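Inorganic pyrophosphatase (Coxiella burnetii, PDB 3TR4) probably hydrolyses inorganic pyrophosphate to two phosphate ions, as a homohexameric, magnesium-dependent enzyme of the soluble PPase family. Local coordinates at residues 45-55 with 136-147; 87-95 with 119-128. All coordinates share one frame; numbering follows the deposited sequence.

Both contacts fasten part of the chain to the mixed sheet or to the helix that packs on it, and Met95 of strand 86-99 joins them by touching Phe140 and Ile136. Contact 1 sets the loop after strand 40-46 against helix 130-142 and the turns that follow it; about half of its touching residues are buried and none is fully exposed, and it works through aromatic rings, a proline and selenomethionines, with one ion pair beside the predicted substrate site. Contact 2 lies away from the active site, about 23 Å from contact 1 between centres. There the same strand 86-99 holds a more exposed loop, and arginine bonds to backbone carbonyls replace aromatic packing.

Contact 1 of 2, residues 45-55 with 136-147; sequences RFMPTSMRYPC and ISHFFERYKDLE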
loop_
_atom_site.group_PDB
_atom_site.type_symbol
_atom_site.label_atom_id
_atom_site.label_comp_id
_atom_site.label_asym_id
_atom_site.label_seq_id
_atom_site.Cartn_x
_atom_site.Cartn_y
_atom_site.Cartn_z
ATOM N N ARG B 45 3.581 -18.325 -10.721
ATOM C CA ARG B 45 3.504 -19.012 -9.436
ATOM C C ARG B 45 3.503 -18.053 -8.258
ATOM O O ARG B 45 3.883 -16.890 -8.386
ATOM C CB ARG B 45 4.662 -20.000 -9.284
ATOM C CG ARG B 45 6.008 -19.338 -9.053
ATOM C CD ARG B 45 7.143 -20.349 -9.105
ATOM N NE ARG B 45 7.328 -20.893 -10.447
ATOM C CZ ARG B 45 6.821 -22.050 -10.862
ATOM N NH1 ARG B 45 6.099 -22.795 -10.036
ATOM N NH2 ARG B 45 7.041 -22.466 -12.101
ATOM N N PHE B 46 3.072 -18.559 -7.109
ATOM C CA PHE B 46 3.188 -17.828 -5.858
ATOM C C PHE B 46 4.423 -18.305 -5.101
ATOM O O PHE B 46 4.617 -19.507 -4.909
ATOM C CB PHE B 46 1.928 -18.013 -5.013
ATOM C CG PHE B 46 0.688 -17.461 -5.657
ATOM C CD1 PHE B 46 0.007 -18.189 -6.614
ATOM C CD2 PHE B 46 0.209 -16.209 -5.309
ATOM C CE1 PHE B 46 -1.134 -17.682 -7.212
ATOM C CE2 PHE B 46 -0.932 -15.696 -5.905
ATOM C CZ PHE B 46 -1.603 -16.433 -6.858
HETATM N N MSE B 47 5.263 -17.360 -4.691
HETATM C CA MSE B 47 6.477 -17.676 -3.945
HETATM C C MSE B 47 6.183 -17.824 -2.461
HETATM O O MSE B 47 5.619 -16.919 -1.847
HETATM C CB MSE B 47 7.511 -16.565 -4.112
HETATM C CG MSE B 47 8.085 -16.405 -5.501
HETATM SE SE MSE B 47 9.251 -14.838 -5.545
HETATM C CE MSE B 47 10.465 -15.327 -4.109
ATOM N N PRO B 48 6.575 -18.964 -1.875
ATOM C CA PRO B 48 6.461 -19.204 -0.433
ATOM C C PRO B 48 7.524 -18.439 0.363
ATOM O O PRO B 48 7.242 -17.958 1.460
ATOM C CB PRO B 48 6.708 -20.713 -0.304
ATOM C CG PRO B 48 6.603 -21.265 -1.694
ATOM C CD PRO B 48 7.047 -20.157 -2.591
ATOM N N THR B 49 8.732 -18.335 -0.185
ATOM C CA THR B 49 9.831 -17.689 0.528
ATOM C C THR B 49 9.489 -16.247 0.878
ATOM O O THR B 49 8.851 -15.540 0.098
ATOM C CB THR B 49 11.147 -17.718 -0.276
ATOM O OG1 THR B 49 10.951 -17.086 -1.547
ATOM C CG2 THR B 49 11.613 -19.150 -0.490
ATOM N N SER B 50 9.915 -15.814 2.059
ATOM C CA SER B 50 9.619 -14.465 2.514
ATOM C C SER B 50 10.649 -13.491 1.946
ATOM O O SER B 50 11.476 -12.948 2.677
ATOM C CB SER B 50 9.602 -14.414 4.042
ATOM O OG SER B 50 8.758 -13.374 4.502
HETATM N N MSE B 51 10.595 -13.289 0.632
HETATM C CA MSE B 51 11.549 -12.435 -0.069
HETATM C C MSE B 51 10.845 -11.619 -1.141
HETATM O O MSE B 51 9.782 -12.003 -1.628
HETATM C CB MSE B 51 12.641 -13.274 -0.735
HETATM C CG MSE B 51 13.331 -14.251 0.186
HETATM SE SE MSE B 51 14.538 -15.463 -0.759
HETATM C CE MSE B 51 16.018 -14.242 -1.124
ATOM N N ARG B 52 11.449 -10.497 -1.514
ATOM C CA ARG B 52 10.888 -9.649 -2.556
ATOM C C ARG B 52 11.940 -9.335 -3.611
ATOM O O ARG B 52 13.122 -9.227 -3.302
ATOM C CB ARG B 52 10.353 -8.353 -1.956
ATOM C CG ARG B 52 9.385 -8.558 -0.804
ATOM C CD ARG B 52 8.091 -9.226 -1.253
ATOM N NE ARG B 52 7.111 -9.225 -0.171
ATOM C CZ ARG B 52 6.960 -10.216 0.703
ATOM N NH1 ARG B 52 7.718 -11.303 0.616
ATOM N NH2 ARG B 52 6.047 -10.125 1.659
ATOM N N TYR B 53 11.506 -9.196 -4.858
ATOM C CA TYR B 53 12.419 -8.860 -5.938
ATOM C C TYR B 53 13.141 -7.548 -5.645
ATOM O O TYR B 53 12.520 -6.565 -5.246
ATOM C CB TYR B 53 11.673 -8.793 -7.266
ATOM C CG TYR B 53 11.562 -10.134 -7.940
ATOM C CD1 TYR B 53 10.817 -11.154 -7.371
ATOM C CD2 TYR B 53 12.205 -10.384 -9.142
ATOM C CE1 TYR B 53 10.711 -12.384 -7.976
ATOM C CE2 TYR B 53 12.107 -11.615 -9.758
ATOM C CZ TYR B 53 11.358 -12.614 -9.169
ATOM O OH TYR B 53 11.250 -13.848 -9.771
ATOM N N PRO B 54 14.464 -7.540 -5.832
ATOM C CA PRO B 54 15.304 -6.373 -5.547
ATOM C C PRO B 54 15.296 -5.359 -6.686
ATOM O O PRO B 54 15.957 -4.329 -6.594
ATOM C CB PRO B 54 16.692 -6.989 -5.418
ATOM C CG PRO B 54 16.658 -8.121 -6.388
ATOM C CD PRO B 54 15.264 -8.693 -6.281
ATOM N N CYS B 55 14.563 -5.660 -7.752
ATOM C CA CYS B 55 14.454 -4.772 -8.901
ATOM C C CYS B 55 13.321 -5.271 -9.786
ATOM O O CYS B 55 12.753 -6.328 -9.517
ATOM C CB CYS B 55 15.764 -4.748 -9.689
ATOM S SG CYS B 55 16.329 -6.370 -10.268
ATOM N N ILE B 136 21.161 -8.344 -5.182
ATOM C CA ILE B 136 20.535 -8.957 -6.345
ATOM C C ILE B 136 21.015 -10.391 -6.542
ATOM O O ILE B 136 20.205 -11.296 -6.745
ATOM C CB ILE B 136 20.785 -8.142 -7.625
ATOM C CG1 ILE B 136 20.075 -6.789 -7.531
ATOM C CG2 ILE B 136 20.305 -8.917 -8.853
ATOM C CD1 ILE B 136 20.408 -5.842 -8.659
ATOM N N SER B 137 22.329 -10.593 -6.480
ATOM C CA SER B 137 22.909 -11.926 -6.623
ATOM C C SER B 137 22.412 -12.857 -5.527
ATOM O O SER B 137 22.050 -14.003 -5.788
ATOM C CB SER B 137 24.434 -11.856 -6.581
ATOM O OG SER B 137 24.920 -10.940 -7.545
ATOM N N HIS B 138 22.399 -12.356 -4.298
ATOM C CA HIS B 138 21.911 -13.127 -3.164
ATOM C C HIS B 138 20.476 -13.586 -3.400
ATOM O O HIS B 138 20.147 -14.754 -3.186
ATOM C CB HIS B 138 21.992 -12.299 -1.882
ATOM C CG HIS B 138 21.470 -13.008 -0.673
ATOM N ND1 HIS B 138 20.266 -12.684 -0.085
ATOM C CD2 HIS B 138 21.983 -14.028 0.054
ATOM C CE1 HIS B 138 20.063 -13.469 0.958
ATOM N NE2 HIS B 138 21.089 -14.295 1.063
ATOM N N PHE B 139 19.623 -12.666 -3.845
ATOM C CA PHE B 139 18.234 -13.007 -4.136
ATOM C C PHE B 139 18.108 -14.171 -5.118
ATOM O O PHE B 139 17.367 -15.118 -4.874
ATOM C CB PHE B 139 17.457 -11.800 -4.671
ATOM C CG PHE B 139 16.046 -12.132 -5.088
ATOM C CD1 PHE B 139 15.757 -12.457 -6.402
ATOM C CD2 PHE B 139 15.015 -12.137 -4.159
ATOM C CE1 PHE B 139 14.464 -12.773 -6.790
ATOM C CE2 PHE B 139 13.720 -12.451 -4.537
ATOM C CZ PHE B 139 13.443 -12.772 -5.857
ATOM N N PHE B 140 18.823 -14.103 -6.233
ATOM C CA PHE B 140 18.669 -15.137 -7.251
ATOM C C PHE B 140 19.312 -16.465 -6.862
ATOM O O PHE B 140 18.957 -17.514 -7.395
ATOM C CB PHE B 140 19.124 -14.639 -8.622
ATOM C CG PHE B 140 18.136 -13.714 -9.263
ATOM C CD1 PHE B 140 16.976 -14.215 -9.837
ATOM C CD2 PHE B 140 18.339 -12.346 -9.256
ATOM C CE1 PHE B 140 16.048 -13.369 -10.412
ATOM C CE2 PHE B 140 17.411 -11.491 -9.833
ATOM C CZ PHE B 140 16.267 -12.005 -10.411
ATOM N N GLU B 141 20.231 -16.417 -5.909
ATOM C CA GLU B 141 20.817 -17.634 -5.374
ATOM C C GLU B 141 19.876 -18.328 -4.393
ATOM O O GLU B 141 19.927 -19.546 -4.235
ATOM C CB GLU B 141 22.144 -17.328 -4.679
ATOM C CG GLU B 141 23.218 -16.799 -5.607
ATOM C CD GLU B 141 24.579 -17.393 -5.314
ATOM O OE1 GLU B 141 24.884 -18.476 -5.862
ATOM O OE2 GLU B 141 25.338 -16.780 -4.534
ATOM N N ARG B 142 19.013 -17.554 -3.741
ATOM C CA ARG B 142 18.231 -18.083 -2.627
ATOM C C ARG B 142 16.723 -18.179 -2.870
ATOM O O ARG B 142 16.017 -18.829 -2.101
ATOM C CB ARG B 142 18.491 -17.262 -1.358
ATOM C CG ARG B 142 19.920 -17.326 -0.846
ATOM C CD ARG B 142 20.392 -18.765 -0.704
ATOM N NE ARG B 142 21.324 -18.929 0.409
ATOM C CZ ARG B 142 22.565 -18.453 0.427
ATOM N NH1 ARG B 142 23.031 -17.767 -0.608
ATOM N NH2 ARG B 142 23.338 -18.656 1.485
ATOM N N TYR B 143 16.229 -17.545 -3.928
ATOM C CA TYR B 143 14.783 -17.419 -4.101
ATOM C C TYR B 143 14.051 -18.723 -4.451
ATOM O O TYR B 143 12.825 -18.783 -4.376
ATOM C CB TYR B 143 14.426 -16.295 -5.084
ATOM C CG TYR B 143 14.564 -16.629 -6.553
ATOM C CD1 TYR B 143 13.578 -16.251 -7.458
ATOM C CD2 TYR B 143 15.680 -17.296 -7.042
ATOM C CE1 TYR B 143 13.690 -16.538 -8.802
ATOM C CE2 TYR B 143 15.800 -17.591 -8.396
ATOM C CZ TYR B 143 14.802 -17.207 -9.268
ATOM O OH TYR B 143 14.903 -17.490 -10.612
ATOM N N LYS B 144 14.797 -19.762 -4.812
ATOM C CA LYS B 144 14.196 -21.064 -5.110
ATOM C C LYS B 144 14.359 -22.049 -3.952
ATOM O O LYS B 144 13.935 -23.203 -4.043
ATOM C CB LYS B 144 14.806 -21.667 -6.377
ATOM C CG LYS B 144 14.453 -20.943 -7.670
ATOM C CD LYS B 144 15.013 -21.695 -8.873
ATOM C CE LYS B 144 14.480 -21.141 -10.182
ATOM N NZ LYS B 144 14.888 -21.980 -11.346
ATOM N N ASP B 145 14.974 -21.590 -2.867
ATOM C CA ASP B 145 15.325 -22.457 -1.743
ATOM C C ASP B 145 14.206 -23.381 -1.253
ATOM O O ASP B 145 14.467 -24.517 -0.863
ATOM C CB ASP B 145 15.862 -21.625 -0.574
ATOM C CG ASP B 145 17.319 -21.237 -0.754
ATOM O OD1 ASP B 145 17.879 -21.509 -1.836
ATOM O OD2 ASP B 145 17.901 -20.654 0.185
ATOM N N LEU B 146 12.969 -22.897 -1.257
ATOM C CA LEU B 146 11.858 -23.678 -0.714
ATOM C C LEU B 146 11.022 -24.354 -1.791
ATOM O O LEU B 146 9.998 -24.971 -1.496
ATOM C CB LEU B 146 10.960 -22.800 0.157
ATOM C CG LEU B 146 11.604 -22.240 1.423
ATOM C CD1 LEU B 146 10.604 -21.388 2.190
ATOM C CD2 LEU B 146 12.138 -23.366 2.294
ATOM N N GLU B 147 11.451 -24.233 -3.041
ATOM C CA GLU B 147 10.700 -24.815 -4.141
ATOM C C GLU B 147 11.282 -26.168 -4.524
ATOM O O GLU B 147 12.479 -26.280 -4.790
ATOM C CB GLU B 147 10.683 -23.874 -5.346
ATOM C CG GLU B 147 9.704 -24.296 -6.430
ATOM C CD GLU B 147 9.547 -23.254 -7.522
ATOM O OE1 GLU B 147 10.102 -22.143 -7.375
ATOM O OE2 GLU B 147 8.869 -23.550 -8.529
#
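Phe139 drives the edge of its ring into the face of Tyr53, CZ coming within 3.4 Å of Tyr53 CD1, while its own face carries a proline. The two rings form an edge-to-face pair with centroids 4.6 Å apart and planes at 57°. On the face of Phe139 turned to the loop, Pro54 CD makes a CH-pi contact 3.9 Å from the ring centroid; a rigid proline suits this place because its ring methylenes are ready donors. Phe139 reaches the loop because its CG stands anti to the backbone N (chi1 175°), carrying the ring off the helix, with Tyr143 CB against the opposite face. Nearby, Pro54 CG rests on Ile136 CG1.

Two selenomethionines, which replace methionine here, fit their flexible chains round the rings. Met51 bends at its last torsion (chi3 75°), which lays CE 3.8 Å from Phe139 CD2 and also against Arg142 CB. Met47 CE approaches Phe139 CZ and Tyr143 CB. Further along, the methyl of Thr49 packs on the isobutyl group of Leu146, CG2 to CD1 3.6 Å, whereas Thr49 OG1 is buried without a hydrogen-bonding partner. Met51 also packs on Met51 of a second subunit, so the loop serves the hexamer interface as well.

At the far end, Glu147 OE2 lies over one face of the Arg45 guanidinium, 3.2 Å from NH1, a salt bridge of charge alone since no N-H points at the oxygen. Tyr53 OH meets the edge of the Tyr143 ring at CE1. Arg45 and Tyr143 are predicted substrate ligands, Glu147 is an observed magnesium ligand, unoccupied in this chain, and the Tyr143 side chain lies about 7 Å from the bound manganese, an arrangement consistent with the rim of the family I pyrophosphatase active site.

Contact 2 of 2, residues 87-95 with 119-128; sequences MRVRALGIM and YEAIQSLKDI
Arg90 and Leu92 reach from strand 86-99, part of the OB-type beta-barrel of family I soluble pyrophosphatases, to the loop 119-128; Leu92 forms, with Gly93, a classic beta bulge opposite Leu108.

The polar bonds come from Arg90. Its chain runs extended from CG to NE, long enough to bring the guanidinium end-on to Ile122 O, which takes Arg90 NH1 at 2.7 Å and NH2 at 3.0 Å. That oxygen lies in the guanidinium plane, so two bonds to one atom restrict the rotation of the group. A weak third bond links NH2 to Tyr119 O. Tyr119 to Ile122 form a type I turn, and arginine suits this place because one flat cation can serve carbonyls from both ends of the turn. Gln123 lays its amide over a guanidinium face with the planes only 10° apart; its NE2 is held by Glu120 O at 2.9 Å, which fixes the amide there.

Apolar contacts centre on Leu92, whose branched end divides the work. CD1 meets Ile122 CG2 at 3.6 Å and Ile128 CG1 at 3.9 Å, while CD2 presses on the backbone at Gln123 C. Gly93, with no side chain, lets Leu125 CG come within 4.2 Å of its CA.

Within the loop, Asp127 OD2 accepts from the backbone N of both Gln123 and Ser124, so the carboxylate ties these two residues to the 3-10 segment 125-127. The backbones themselves are bridged by one water, which donates to Leu92 O at 2.6 Å and accepts from Leu125 N at 3.1 Å.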
loop_
_atom_site.group_PDB
_atom_site.type_symbol
_atom_site.label_atom_id
_atom_site.label_comp_id
_atom_site.label_asym_id
_atom_site.label_seq_id
_atom_site.Cartn_x
_atom_site.Cartn_y
_atom_site.Cartn_z
HETATM N N MSE B 87 8.799 -1.011 -21.673
HETATM C CA MSE B 87 9.694 0.123 -21.487
HETATM C C MSE B 87 10.980 -0.034 -22.288
HETATM O O MSE B 87 11.391 -1.149 -22.616
HETATM C CB MSE B 87 10.000 0.338 -20.001
HETATM C CG MSE B 87 10.687 -0.828 -19.316
HETATM SE SE MSE B 87 10.854 -0.529 -17.385
HETATM C CE MSE B 87 11.865 1.143 -17.430
ATOM N N ARG B 88 11.602 1.095 -22.612
ATOM C CA ARG B 88 12.839 1.094 -23.370
ATOM C C ARG B 88 14.019 1.241 -22.420
ATOM O O ARG B 88 14.070 2.179 -21.622
ATOM C CB ARG B 88 12.825 2.227 -24.399
ATOM C CG ARG B 88 11.749 2.055 -25.467
ATOM C CD ARG B 88 11.647 3.264 -26.385
ATOM N NE ARG B 88 12.937 3.623 -26.964
ATOM C CZ ARG B 88 13.477 4.835 -26.885
ATOM N NH1 ARG B 88 12.832 5.810 -26.258
ATOM N NH2 ARG B 88 14.658 5.076 -27.436
ATOM N N VAL B 89 14.963 0.310 -22.507
ATOM C CA VAL B 89 16.073 0.257 -21.564
ATOM C C VAL B 89 17.422 0.143 -22.264
ATOM O O VAL B 89 17.498 -0.077 -23.473
ATOM C CB VAL B 89 15.912 -0.934 -20.580
ATOM C CG1 VAL B 89 14.587 -0.842 -19.846
ATOM C CG2 VAL B 89 16.016 -2.256 -21.320
ATOM N N ARG B 90 18.487 0.311 -21.488
ATOM C CA ARG B 90 19.845 0.160 -21.986
ATOM C C ARG B 90 20.619 -0.712 -21.005
ATOM O O ARG B 90 20.467 -0.569 -19.792
ATOM C CB ARG B 90 20.514 1.530 -22.145
ATOM C CG ARG B 90 20.438 2.402 -20.902
ATOM C CD ARG B 90 20.989 3.804 -21.153
ATOM N NE ARG B 90 20.927 4.627 -19.947
ATOM C CZ ARG B 90 21.878 4.665 -19.020
ATOM N NH1 ARG B 90 22.971 3.928 -19.160
ATOM N NH2 ARG B 90 21.736 5.440 -17.953
ATOM N N ALA B 91 21.441 -1.618 -21.524
ATOM C CA ALA B 91 22.148 -2.579 -20.677
ATOM C C ALA B 91 23.388 -2.008 -19.989
ATOM O O ALA B 91 24.076 -1.142 -20.529
ATOM C CB ALA B 91 22.515 -3.825 -21.475
ATOM N N LEU B 92 23.661 -2.509 -18.788
ATOM C CA LEU B 92 24.866 -2.161 -18.049
ATOM C C LEU B 92 25.786 -3.370 -17.980
ATOM O O LEU B 92 27.008 -3.242 -17.912
ATOM C CB LEU B 92 24.513 -1.731 -16.629
ATOM C CG LEU B 92 23.667 -0.473 -16.460
ATOM C CD1 LEU B 92 23.386 -0.242 -14.986
ATOM C CD2 LEU B 92 24.373 0.732 -17.073
ATOM N N GLY B 93 25.187 -4.552 -17.980
ATOM C CA GLY B 93 25.943 -5.776 -17.831
ATOM C C GLY B 93 25.015 -6.968 -17.782
ATOM O O GLY B 93 23.838 -6.867 -18.132
ATOM N N ILE B 94 25.543 -8.102 -17.347
ATOM C CA ILE B 94 24.753 -9.322 -17.299
ATOM C C ILE B 94 25.119 -10.158 -16.080
ATOM O O ILE B 94 26.287 -10.261 -15.712
ATOM C CB ILE B 94 24.911 -10.136 -18.604
ATOM C CG1 ILE B 94 24.078 -11.420 -18.554
ATOM C CG2 ILE B 94 26.382 -10.432 -18.884
ATOM C CD1 ILE B 94 24.011 -12.144 -19.885
HETATM N N MSE B 95 24.107 -10.730 -15.439
HETATM C CA MSE B 95 24.329 -11.629 -14.322
HETATM C C MSE B 95 24.339 -13.067 -14.823
HETATM O O MSE B 95 23.324 -13.576 -15.295
HETATM C CB MSE B 95 23.232 -11.445 -13.271
HETATM C CG MSE B 95 23.503 -12.162 -11.963
HETATM SE SE MSE B 95 21.951 -12.143 -10.793
HETATM C CE MSE B 95 20.846 -13.419 -11.777
ATOM N N TYR B 119 19.517 8.770 -14.032
ATOM C CA TYR B 119 20.457 7.660 -14.157
ATOM C C TYR B 119 21.444 7.862 -15.300
ATOM O O TYR B 119 22.171 6.941 -15.665
ATOM C CB TYR B 119 19.714 6.342 -14.371
ATOM C CG TYR B 119 18.981 5.809 -13.161
ATOM C CD1 TYR B 119 18.999 6.482 -11.945
ATOM C CD2 TYR B 119 18.278 4.616 -13.236
ATOM C CE1 TYR B 119 18.324 5.977 -10.842
ATOM C CE2 TYR B 119 17.605 4.107 -12.147
ATOM C CZ TYR B 119 17.627 4.787 -10.953
ATOM O OH TYR B 119 16.952 4.266 -9.874
ATOM N N GLU B 120 21.466 9.065 -15.860
ATOM C CA GLU B 120 22.318 9.356 -17.006
ATOM C C GLU B 120 23.782 9.017 -16.750
ATOM O O GLU B 120 24.486 8.567 -17.656
ATOM C CB GLU B 120 22.191 10.823 -17.414
ATOM C CG GLU B 120 22.996 11.182 -18.647
ATOM C CD GLU B 120 22.684 12.573 -19.157
ATOM O OE1 GLU B 120 22.182 13.399 -18.366
ATOM O OE2 GLU B 120 22.937 12.835 -20.352
ATOM N N ALA B 121 24.237 9.228 -15.519
ATOM C CA ALA B 121 25.633 8.983 -15.175
ATOM C C ALA B 121 25.939 7.495 -15.009
ATOM O O ALA B 121 27.104 7.096 -15.005
ATOM C CB ALA B 121 26.015 9.752 -13.915
ATOM N N ILE B 122 24.900 6.677 -14.872
ATOM C CA ILE B 122 25.085 5.233 -14.736
ATOM C C ILE B 122 25.310 4.591 -16.102
ATOM O O ILE B 122 24.389 4.512 -16.915
ATOM C CB ILE B 122 23.871 4.558 -14.063
ATOM C CG1 ILE B 122 23.510 5.269 -12.758
ATOM C CG2 ILE B 122 24.158 3.087 -13.807
ATOM C CD1 ILE B 122 24.641 5.320 -11.761
ATOM N N GLN B 123 26.529 4.120 -16.347
ATOM C CA GLN B 123 26.895 3.610 -17.665
ATOM C C GLN B 123 27.486 2.199 -17.635
ATOM O O GLN B 123 27.611 1.553 -18.673
ATOM C CB GLN B 123 27.874 4.570 -18.344
ATOM C CG GLN B 123 27.279 5.931 -18.682
ATOM C CD GLN B 123 26.238 5.854 -19.786
ATOM O OE1 GLN B 123 26.314 4.997 -20.666
ATOM N NE2 GLN B 123 25.257 6.748 -19.741
ATOM N N SER B 124 27.864 1.731 -16.451
ATOM C CA SER B 124 28.411 0.387 -16.302
ATOM C C SER B 124 28.136 -0.144 -14.904
ATOM O O SER B 124 27.703 0.602 -14.026
ATOM C CB SER B 124 29.916 0.379 -16.582
ATOM O OG SER B 124 30.620 1.131 -15.609
ATOM N N LEU B 125 28.394 -1.431 -14.701
ATOM C CA LEU B 125 28.153 -2.066 -13.409
ATOM C C LEU B 125 28.842 -1.352 -12.252
ATOM O O LEU B 125 28.328 -1.327 -11.132
ATOM C CB LEU B 125 28.590 -3.529 -13.443
ATOM C CG LEU B 125 27.615 -4.449 -14.167
ATOM C CD1 LEU B 125 28.081 -5.891 -14.075
ATOM C CD2 LEU B 125 26.236 -4.286 -13.561
ATOM N N LYS B 126 30.008 -0.777 -12.523
ATOM C CA LYS B 126 30.777 -0.113 -11.475
ATOM C C LYS B 126 30.043 1.112 -10.941
ATOM O O LYS B 126 30.282 1.549 -9.818
ATOM C CB LYS B 126 32.175 0.264 -11.974
ATOM C CG LYS B 126 32.203 1.327 -13.059
ATOM C CD LYS B 126 33.621 1.537 -13.579
ATOM C CE LYS B 126 33.688 2.661 -14.604
ATOM N NZ LYS B 126 33.385 3.986 -13.997
ATOM N N ASP B 127 29.139 1.652 -11.749
ATOM C CA ASP B 127 28.334 2.798 -11.344
ATOM C C ASP B 127 27.202 2.388 -10.400
ATOM O O ASP B 127 26.550 3.236 -9.793
ATOM C CB ASP B 127 27.787 3.530 -12.575
ATOM C CG ASP B 127 28.893 4.076 -13.464
ATOM O OD1 ASP B 127 30.002 4.324 -12.942
ATOM O OD2 ASP B 127 28.659 4.258 -14.677
ATOM N N ILE B 128 26.977 1.084 -10.278
ATOM C CA ILE B 128 25.987 0.564 -9.341
ATOM C C ILE B 128 26.692 0.162 -8.045
ATOM O O ILE B 128 27.774 -0.419 -8.081
ATOM C CB ILE B 128 25.230 -0.648 -9.933
ATOM C CG1 ILE B 128 24.554 -0.264 -11.251
ATOM C CG2 ILE B 128 24.191 -1.168 -8.957
ATOM C CD1 ILE B 128 23.574 0.880 -11.114
HETATM O O HOH W 1 29.463 -3.085 -17.053
#